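Local coordinates for OXA-46 oxacillinase (Pseudomonas aeruginosa, PDB 3IF6), which probably hydrolyses the beta-lactam ring of penicillin-type antibiotics to give a substituted beta-amino acid, acting as a narrow-spectrum class D serine beta-lactamase, at residues L38-A43 and E250-A255; S29-F34 and G42-A47; H54-F59 and S167-I172. All coordinates share one frame; numbering follows the deposited sequence.

Contact 1: L38-A43 and E250-A255; sequences LQAEGA and EAIARA
L38 and I252 are the residues whose CA atoms come nearest, 7.8 Å apart, where the chain leaves helix 32-36 and runs past helix 247-259 before entering strand 42-48. No hydrogen bond crosses, so the contact is apolar and narrow. L38 reaches the helix with one branch: its CD2 lies 3.8 Å from I252 CG1 and, more loosely, 4.2 Å from A251 CB. The side chains of L38 and I252 lie alongside with their ends pointing opposite ways. I252 has CG1 anti to its carbonyl carbon (chi1 -68°) and an extended chain beyond, which carries CD1 to 3.6 Å from A40 CB, the tightest approach here. Between L38 and A40, Q39 takes a positive phi of 38° as the C-prime residue of a Schellman motif; the motif ends helix 32-36, with A40 N turned back to F35 O. The carbonyl of L38 is hydrogen-bonded by K248 NZ from the same C-terminal helix. I252 also packs on L235 of strand 229-238 and on F35, so it is wedged between sheet and N-terminal helix, while E41 and A43 pair through their backbones with D238 and N236.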
loop_
_atom_site.group_PDB
_atom_site.type_symbol
_atom_site.label_atom_id
_atom_site.label_comp_id
_atom_site.label_asym_id
_atom_site.label_seq_id
_atom_site.Cartn_x
_atom_site.Cartn_y
_atom_site.Cartn_z
ATOM N N LEU B 38 23.916 -15.134 12.564
ATOM C CA LEU B 38 23.966 -15.474 11.166
ATOM C C LEU B 38 25.342 -15.105 10.613
ATOM O O LEU B 38 25.460 -14.705 9.459
ATOM C CB LEU B 38 22.858 -14.737 10.433
ATOM C CG LEU B 38 21.564 -15.390 9.947
ATOM C CD1 LEU B 38 21.281 -16.765 10.532
ATOM C CD2 LEU B 38 20.424 -14.416 10.184
ATOM N N GLN B 39 26.380 -15.249 11.445
ATOM C CA GLN B 39 27.756 -14.900 11.090
ATOM C C GLN B 39 27.785 -13.647 10.238
ATOM O O GLN B 39 28.387 -13.654 9.164
ATOM C CB GLN B 39 28.448 -16.036 10.327
ATOM C CG GLN B 39 28.612 -17.315 11.120
ATOM C CD GLN B 39 27.271 -17.856 11.590
ATOM O OE1 GLN B 39 26.934 -17.781 12.786
ATOM N NE2 GLN B 39 26.478 -18.362 10.651
ATOM N N ALA B 40 27.120 -12.587 10.704
ATOM C CA ALA B 40 27.024 -11.346 9.922
ATOM C C ALA B 40 27.629 -10.164 10.653
ATOM O O ALA B 40 27.618 -10.112 11.871
ATOM C CB ALA B 40 25.549 -11.052 9.499
ATOM N N GLU B 41 28.159 -9.219 9.892
ATOM C CA GLU B 41 28.626 -7.954 10.427
ATOM C C GLU B 41 27.757 -6.839 9.841
ATOM O O GLU B 41 27.523 -6.797 8.627
ATOM C CB GLU B 41 30.072 -7.697 10.008
ATOM C CG GLU B 41 31.056 -8.803 10.345
ATOM C CD GLU B 41 31.853 -8.531 11.611
ATOM O OE1 GLU B 41 31.965 -7.343 12.019
ATOM O OE2 GLU B 41 32.363 -9.511 12.196
ATOM N N GLY B 42 27.273 -5.954 10.703
ATOM C CA GLY B 42 26.733 -4.693 10.256
ATOM C C GLY B 42 26.046 -3.858 11.317
ATOM O O GLY B 42 26.453 -3.849 12.476
ATOM N N ALA B 43 24.990 -3.157 10.905
ATOM C CA ALA B 43 24.355 -2.154 11.745
ATOM C C ALA B 43 22.870 -2.021 11.450
ATOM O O ALA B 43 22.429 -2.170 10.318
ATOM C CB ALA B 43 25.051 -0.787 11.584
ATOM N N GLU B 250 16.926 -9.241 5.406
ATOM C CA GLU B 250 15.579 -9.324 5.992
ATOM C C GLU B 250 15.539 -10.200 7.230
ATOM O O GLU B 250 14.688 -10.010 8.093
ATOM C CB GLU B 250 14.539 -9.812 4.965
ATOM C CG GLU B 250 13.994 -8.711 4.041
ATOM C CD GLU B 250 13.485 -9.210 2.675
ATOM O OE1 GLU B 250 12.260 -9.218 2.454
ATOM O OE2 GLU B 250 14.318 -9.582 1.802
ATOM N N ALA B 251 16.420 -11.184 7.322
ATOM C CA ALA B 251 16.264 -12.146 8.407
ATOM C C ALA B 251 16.716 -11.587 9.764
ATOM O O ALA B 251 16.092 -11.871 10.789
ATOM C CB ALA B 251 16.945 -13.470 8.086
ATOM N N ILE B 252 17.785 -10.798 9.754
ATOM C CA ILE B 252 18.263 -10.133 10.955
ATOM C C ILE B 252 17.284 -9.037 11.450
ATOM O O ILE B 252 16.887 -9.032 12.620
ATOM C CB ILE B 252 19.686 -9.537 10.751
ATOM C CG1 ILE B 252 20.710 -10.664 10.584
ATOM C CG2 ILE B 252 20.071 -8.619 11.928
ATOM C CD1 ILE B 252 22.038 -10.209 10.003
ATOM N N ALA B 253 16.906 -8.122 10.554
ATOM C CA ALA B 253 16.042 -7.013 10.915
ATOM C C ALA B 253 14.673 -7.483 11.374
ATOM O O ALA B 253 14.097 -6.893 12.282
ATOM C CB ALA B 253 15.913 -6.015 9.759
ATOM N N ARG B 254 14.148 -8.526 10.741
ATOM C CA ARG B 254 12.853 -9.090 11.112
ATOM C C ARG B 254 12.890 -9.703 12.497
ATOM O O ARG B 254 11.920 -9.555 13.239
ATOM C CB ARG B 254 12.435 -10.186 10.162
ATOM C CG ARG B 254 11.824 -9.714 8.907
ATOM C CD ARG B 254 11.164 -10.878 8.208
ATOM N NE ARG B 254 10.516 -10.419 6.990
ATOM C CZ ARG B 254 9.202 -10.224 6.849
ATOM N NH1 ARG B 254 8.358 -10.474 7.853
ATOM N NH2 ARG B 254 8.735 -9.792 5.678
ATOM N N ALA B 255 13.976 -10.410 12.834
ATOM C CA ALA B 255 14.133 -10.963 14.181
ATOM C C ALA B 255 14.168 -9.854 15.253
ATOM O O ALA B 255 13.537 -9.978 16.313
ATOM C CB ALA B 255 15.359 -11.864 14.279
#

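Contact 2: S29-F34 and G42-A47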
loop_
_atom_site.group_PDB
_atom_site.type_symbol
_atom_site.label_atom_id
_atom_site.label_comp_id
_atom_site.label_asym_id
_atom_site.label_seq_id
_atom_site.Cartn_x
_atom_site.Cartn_y
_atom_site.Cartn_z
ATOM N N SER B 29 24.010 -2.480 22.151
ATOM C CA SER B 29 25.121 -3.448 22.202
ATOM C C SER B 29 24.733 -4.946 22.320
ATOM O O SER B 29 25.544 -5.824 21.977
ATOM C CB SER B 29 26.057 -3.093 23.381
ATOM O OG SER B 29 26.306 -1.696 23.521
ATOM N N ASP B 30 23.527 -5.238 22.825
ATOM C CA ASP B 30 23.013 -6.606 22.899
ATOM C C ASP B 30 22.180 -6.976 21.669
ATOM O O ASP B 30 21.455 -7.983 21.669
ATOM C CB ASP B 30 22.110 -6.740 24.113
ATOM C CG ASP B 30 20.912 -5.826 24.034
ATOM O OD1 ASP B 30 21.133 -4.645 23.687
ATOM O OD2 ASP B 30 19.769 -6.278 24.301
ATOM N N TRP B 31 22.207 -6.133 20.647
ATOM C CA TRP B 31 21.673 -6.553 19.360
ATOM C C TRP B 31 22.815 -7.227 18.591
ATOM O O TRP B 31 22.583 -7.996 17.651
ATOM C CB TRP B 31 20.990 -5.398 18.599
ATOM C CG TRP B 31 19.556 -5.089 19.090
ATOM C CD1 TRP B 31 18.789 -5.846 19.960
ATOM C CD2 TRP B 31 18.730 -3.968 18.709
ATOM N NE1 TRP B 31 17.558 -5.254 20.146
ATOM C CE2 TRP B 31 17.493 -4.106 19.391
ATOM C CE3 TRP B 31 18.914 -2.866 17.856
ATOM C CZ2 TRP B 31 16.447 -3.172 19.249
ATOM C CZ3 TRP B 31 17.883 -1.942 17.724
ATOM C CH2 TRP B 31 16.664 -2.100 18.419
ATOM N N LYS B 32 24.041 -6.976 19.057
ATOM C CA LYS B 32 25.253 -7.626 18.566
ATOM C C LYS B 32 25.026 -9.080 18.169
ATOM O O LYS B 32 25.630 -9.557 17.211
ATOM N N LYS B 33 24.134 -9.751 18.890
ATOM C CA LYS B 33 23.914 -11.192 18.754
ATOM C C LYS B 33 22.996 -11.581 17.596
ATOM O O LYS B 33 23.145 -12.654 17.015
ATOM C CB LYS B 33 23.432 -11.779 20.084
ATOM C CG LYS B 33 22.311 -12.828 20.022
ATOM C CD LYS B 33 20.921 -12.154 20.144
ATOM C CE LYS B 33 19.849 -13.106 20.691
ATOM N NZ LYS B 33 19.839 -13.110 22.191
ATOM N N PHE B 34 22.051 -10.716 17.256
ATOM C CA PHE B 34 21.164 -10.995 16.127
ATOM C C PHE B 34 21.953 -11.141 14.812
ATOM O O PHE B 34 21.574 -11.907 13.938
ATOM C CB PHE B 34 20.055 -9.935 16.014
ATOM C CG PHE B 34 18.925 -10.141 16.982
ATOM C CD1 PHE B 34 18.032 -11.198 16.810
ATOM C CD2 PHE B 34 18.755 -9.275 18.067
ATOM C CE1 PHE B 34 16.970 -11.403 17.715
ATOM C CE2 PHE B 34 17.701 -9.452 18.978
ATOM C CZ PHE B 34 16.804 -10.522 18.808
ATOM N N GLY B 42 27.273 -5.954 10.703
ATOM C CA GLY B 42 26.733 -4.693 10.256
ATOM C C GLY B 42 26.046 -3.858 11.317
ATOM O O GLY B 42 26.453 -3.849 12.476
ATOM N N ALA B 43 24.990 -3.157 10.905
ATOM C CA ALA B 43 24.355 -2.154 11.745
ATOM C C ALA B 43 22.870 -2.021 11.450
ATOM O O ALA B 43 22.429 -2.170 10.318
ATOM C CB ALA B 43 25.051 -0.787 11.584
ATOM N N ILE B 44 22.109 -1.714 12.492
ATOM C CA ILE B 44 20.717 -1.350 12.339
ATOM C C ILE B 44 20.411 -0.075 13.148
ATOM O O ILE B 44 20.927 0.097 14.242
ATOM C CB ILE B 44 19.784 -2.524 12.751
ATOM C CG1 ILE B 44 18.330 -2.268 12.281
ATOM C CG2 ILE B 44 19.891 -2.796 14.244
ATOM C CD1 ILE B 44 17.476 -3.522 12.198
ATOM N N VAL B 45 19.617 0.824 12.568
ATOM C CA VAL B 45 18.914 1.843 13.316
ATOM C C VAL B 45 17.431 1.514 13.265
ATOM O O VAL B 45 16.836 1.428 12.177
ATOM C CB VAL B 45 19.099 3.228 12.710
ATOM C CG1 VAL B 45 18.324 4.243 13.514
ATOM C CG2 VAL B 45 20.552 3.618 12.639
ATOM N N ILE B 46 16.804 1.316 14.415
ATOM C CA ILE B 46 15.343 1.367 14.409
ATOM C C ILE B 46 14.664 2.465 15.247
ATOM O O ILE B 46 14.794 2.501 16.479
ATOM C CB ILE B 46 14.621 -0.014 14.477
ATOM C CG1 ILE B 46 13.348 0.082 15.320
ATOM C CG2 ILE B 46 15.567 -1.157 14.824
ATOM C CD1 ILE B 46 13.549 -0.180 16.728
ATOM N N ALA B 47 13.959 3.347 14.522
ATOM C CA ALA B 47 13.147 4.426 15.070
ATOM C C ALA B 47 11.711 3.984 15.350
ATOM O O ALA B 47 10.839 4.124 14.501
ATOM C CB ALA B 47 13.157 5.607 14.121
#
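W31 packs on I44 and I46 where the N-terminal segment covers one face of the central sheet, the face that also carries the C-terminal helix 247-259. Terminal helices on this side of the sheet are a familiar feature of the fold that serine beta-lactamases share with penicillin-binding proteins. The backbones stay well apart, with 8.8 Å between W31 CA and I44 CA, and the indole bridges that gap.

The six-membered ring does the touching. Its CE3 is 3.7 Å from I44 CG2, and CZ3, the next carbon along, is 3.8 Å from I46 CG2. At the far corner, CH2 is 4.0 Å from I46 CD1, so I46 meets the ring with two methyls and I44 with one. Both isoleucines cross the tryptophan side chain at about a right angle, and their CG2 methyls come to the ring obliquely. In I44 the longer branch is anti to the backbone N (chi1 -167°); this sets CG2 between the N and the carbonyl carbon, pointing at the indole, while CD1 turns to helix 247-259. The strand's alternation explains the pairing: I44 and I46 face the tryptophan, and V45 between them turns to the other face, where it meets H169 and I172.

No polar bond joins the two segments; hydrophobic burial holds them. Further round, W31 touches I256 of helix 247-259 and S57 of strand 55-58, I44 rests on A253 and L235, and I46 packs on V231, so the indole lies between helix 247-259 and strands 42-48 and 55-58.

Contact 3: H54-F59 and S167-I172. With EDO (1,2-ethanediol), chain I.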
loop_
_atom_site.group_PDB
_atom_site.type_symbol
_atom_site.label_atom_id
_atom_site.label_comp_id
_atom_site.label_asym_id
_atom_site.label_seq_id
_atom_site.Cartn_x
_atom_site.Cartn_y
_atom_site.Cartn_z
ATOM N N HIS B 54 9.222 8.768 21.199
ATOM C CA HIS B 54 9.967 8.152 20.117
ATOM C C HIS B 54 11.325 7.633 20.623
ATOM O O HIS B 54 12.211 8.424 20.987
ATOM C CB HIS B 54 10.200 9.205 19.019
ATOM C CG HIS B 54 8.943 9.760 18.415
ATOM N ND1 HIS B 54 8.955 10.575 17.301
ATOM C CD2 HIS B 54 7.636 9.598 18.748
ATOM C CE1 HIS B 54 7.713 10.906 16.986
ATOM N NE2 HIS B 54 6.894 10.327 17.848
ATOM N N THR B 55 11.495 6.311 20.631
ATOM C CA THR B 55 12.797 5.694 20.915
ATOM C C THR B 55 13.587 5.460 19.627
ATOM O O THR B 55 13.061 4.939 18.657
ATOM C CB THR B 55 12.633 4.357 21.634
ATOM O OG1 THR B 55 12.398 3.329 20.671
ATOM C CG2 THR B 55 11.466 4.402 22.611
ATOM N N LEU B 56 14.856 5.844 19.632
ATOM C CA LEU B 56 15.726 5.685 18.479
ATOM C C LEU B 56 16.873 4.718 18.763
ATOM O O LEU B 56 17.989 5.168 19.014
ATOM C CB LEU B 56 16.312 7.040 18.104
ATOM C CG LEU B 56 16.721 7.303 16.665
ATOM C CD1 LEU B 56 18.049 8.000 16.614
ATOM C CD2 LEU B 56 16.768 6.013 15.887
ATOM N N SER B 57 16.613 3.407 18.704
ATOM C CA SER B 57 17.651 2.385 18.955
ATOM C C SER B 57 18.664 2.117 17.809
ATOM O O SER B 57 18.377 2.308 16.607
ATOM C CB SER B 57 17.042 1.074 19.435
ATOM O OG SER B 57 16.105 1.290 20.468
ATOM N N VAL B 58 19.845 1.664 18.202
ATOM C CA VAL B 58 20.976 1.435 17.316
ATOM C C VAL B 58 21.842 0.267 17.709
ATOM O O VAL B 58 21.639 -0.381 18.695
ATOM C CB VAL B 58 21.887 2.605 17.279
ATOM C CG1 VAL B 58 22.880 2.429 16.226
ATOM C CG2 VAL B 58 21.139 3.807 17.037
ATOM N N PHE B 59 22.740 -0.066 16.817
ATOM C CA PHE B 59 23.807 -0.998 17.059
ATOM C C PHE B 59 24.960 -0.435 16.273
ATOM O O PHE B 59 24.772 0.035 15.176
ATOM C CB PHE B 59 23.421 -2.359 16.568
ATOM C CG PHE B 59 24.519 -3.309 16.567
ATOM C CD1 PHE B 59 25.424 -3.317 17.565
ATOM C CD2 PHE B 59 24.661 -4.198 15.550
ATOM C CE1 PHE B 59 26.449 -4.206 17.540
ATOM C CE2 PHE B 59 25.672 -5.077 15.527
ATOM C CZ PHE B 59 26.568 -5.089 16.510
ATOM N N SER B 167 23.849 6.996 4.878
ATOM C CA SER B 167 24.080 6.184 6.052
ATOM C C SER B 167 22.783 5.673 6.611
ATOM O O SER B 167 21.714 6.163 6.243
ATOM C CB SER B 167 24.790 7.018 7.117
ATOM O OG SER B 167 23.873 7.745 7.898
ATOM N N ALA B 168 22.885 4.731 7.542
ATOM C CA ALA B 168 21.711 4.112 8.137
ATOM C C ALA B 168 20.859 5.158 8.829
ATOM O O ALA B 168 19.690 5.278 8.501
ATOM C CB ALA B 168 22.074 2.957 9.053
ATOM N N HIS B 169 21.435 5.959 9.729
ATOM C CA HIS B 169 20.672 7.038 10.389
ATOM C C HIS B 169 20.039 7.981 9.385
ATOM O O HIS B 169 18.963 8.502 9.613
ATOM C CB HIS B 169 21.531 7.873 11.378
ATOM C CG HIS B 169 21.486 7.364 12.778
ATOM N ND1 HIS B 169 22.607 6.923 13.443
ATOM C CD2 HIS B 169 20.449 7.172 13.623
ATOM C CE1 HIS B 169 22.260 6.473 14.638
ATOM N NE2 HIS B 169 20.955 6.618 14.774
ATOM N N GLU B 170 20.758 8.245 8.306
ATOM C CA GLU B 170 20.286 9.124 7.269
ATOM C C GLU B 170 19.111 8.505 6.484
ATOM O O GLU B 170 18.208 9.237 6.055
ATOM C CB GLU B 170 21.436 9.491 6.347
ATOM C CG GLU B 170 22.497 10.378 6.999
ATOM C CD GLU B 170 23.450 10.999 5.992
ATOM O OE1 GLU B 170 24.050 10.263 5.176
ATOM O OE2 GLU B 170 23.610 12.236 6.026
ATOM N N GLN B 171 19.112 7.165 6.339
ATOM C CA GLN B 171 18.000 6.428 5.708
ATOM C C GLN B 171 16.769 6.675 6.541
ATOM O O GLN B 171 15.687 6.904 6.003
ATOM C CB GLN B 171 18.263 4.915 5.591
ATOM C CG GLN B 171 19.379 4.511 4.612
ATOM C CD GLN B 171 18.943 4.344 3.141
ATOM O OE1 GLN B 171 18.027 5.016 2.660
ATOM N NE2 GLN B 171 19.634 3.466 2.419
ATOM N N ILE B 172 16.946 6.673 7.854
ATOM C CA ILE B 172 15.820 6.870 8.770
ATOM C C ILE B 172 15.168 8.256 8.647
ATOM O O ILE B 172 13.944 8.358 8.588
ATOM C CB ILE B 172 16.215 6.587 10.226
ATOM C CG1 ILE B 172 16.744 5.146 10.355
ATOM C CG2 ILE B 172 15.017 6.907 11.185
ATOM C CD1 ILE B 172 15.700 4.095 10.580
HETATM C C1 EDO I . 25.024 10.463 11.019
HETATM O O1 EDO I . 24.760 9.634 9.876
HETATM C C2 EDO I . 23.743 10.716 11.805
HETATM O O2 EDO I . 23.746 9.915 12.995
#
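H169 meets V58 and L56 with the far end of its imidazole, and that is where the packing is tight. Its NE2 is 3.6 Å from V58 CG2 and 3.7 Å from L56 CD1, one branch of each aliphatic side chain coming obliquely to the ring. V58 CG2 also nears CE1, whereas the leucine methyl leans to the CD2 side. The valine crosses the histidine at about a right angle. With CG1 anti to its backbone N (chi1 -171°), V58 has CG2 anti to the carbonyl carbon, and this is the methyl that finds the ring. No hydrogen bond passes between the segments.

The contact joins strand 55-58 of the central sheet to the start of helix 168-179, which lies across the other face of the sheet from helix 247-259. A capping box opens this helix: E170 N bonds to S167 OG at 3.2 Å with a fairly straight angle of 157°, and the return bond from S167 N to E170 OE1 is weak. R67 also holds that carboxylate in a salt bridge.

The looser part is the near end of the histidine side chain, around CB, CG and ND1, where a molecule of 1,2-ethanediol, probably from the crystallisation liquor, sits on the same side of the ring plane as the leucine methyl. Its O1 accepts a hydrogen bond of 2.9 Å from S167 OG, and its O2 comes within 3.2 Å of H169 ND1. The capping hydroxyl of S167 is therefore engaged twice, accepting from the helix backbone and donating to the diol. H169 also touches V45, Q61 and A64.

Contacts 1 and 2 share G42 and A43 at the head of strand 42-48, and their centres are 8 Å apart; helix 247-259, a partner in contact 1, also reaches contact 2, where A255 CB is 3.7 Å from F34 CD1. Contact 3 has its centre 10 Å from that of contact 2 and 15 Å from that of contact 1. It works on the other face of the sheet, and strands 42-48 and 55-58, neighbours in that sheet, are joined by a probable hydrogen bond, I46 N to S57 O, of 2.9 Å. All three lie away from S72, the predicted acyl-ester serine, although Q171 of contact 3 hydrogen-bonds T73, its immediate neighbour in sequence.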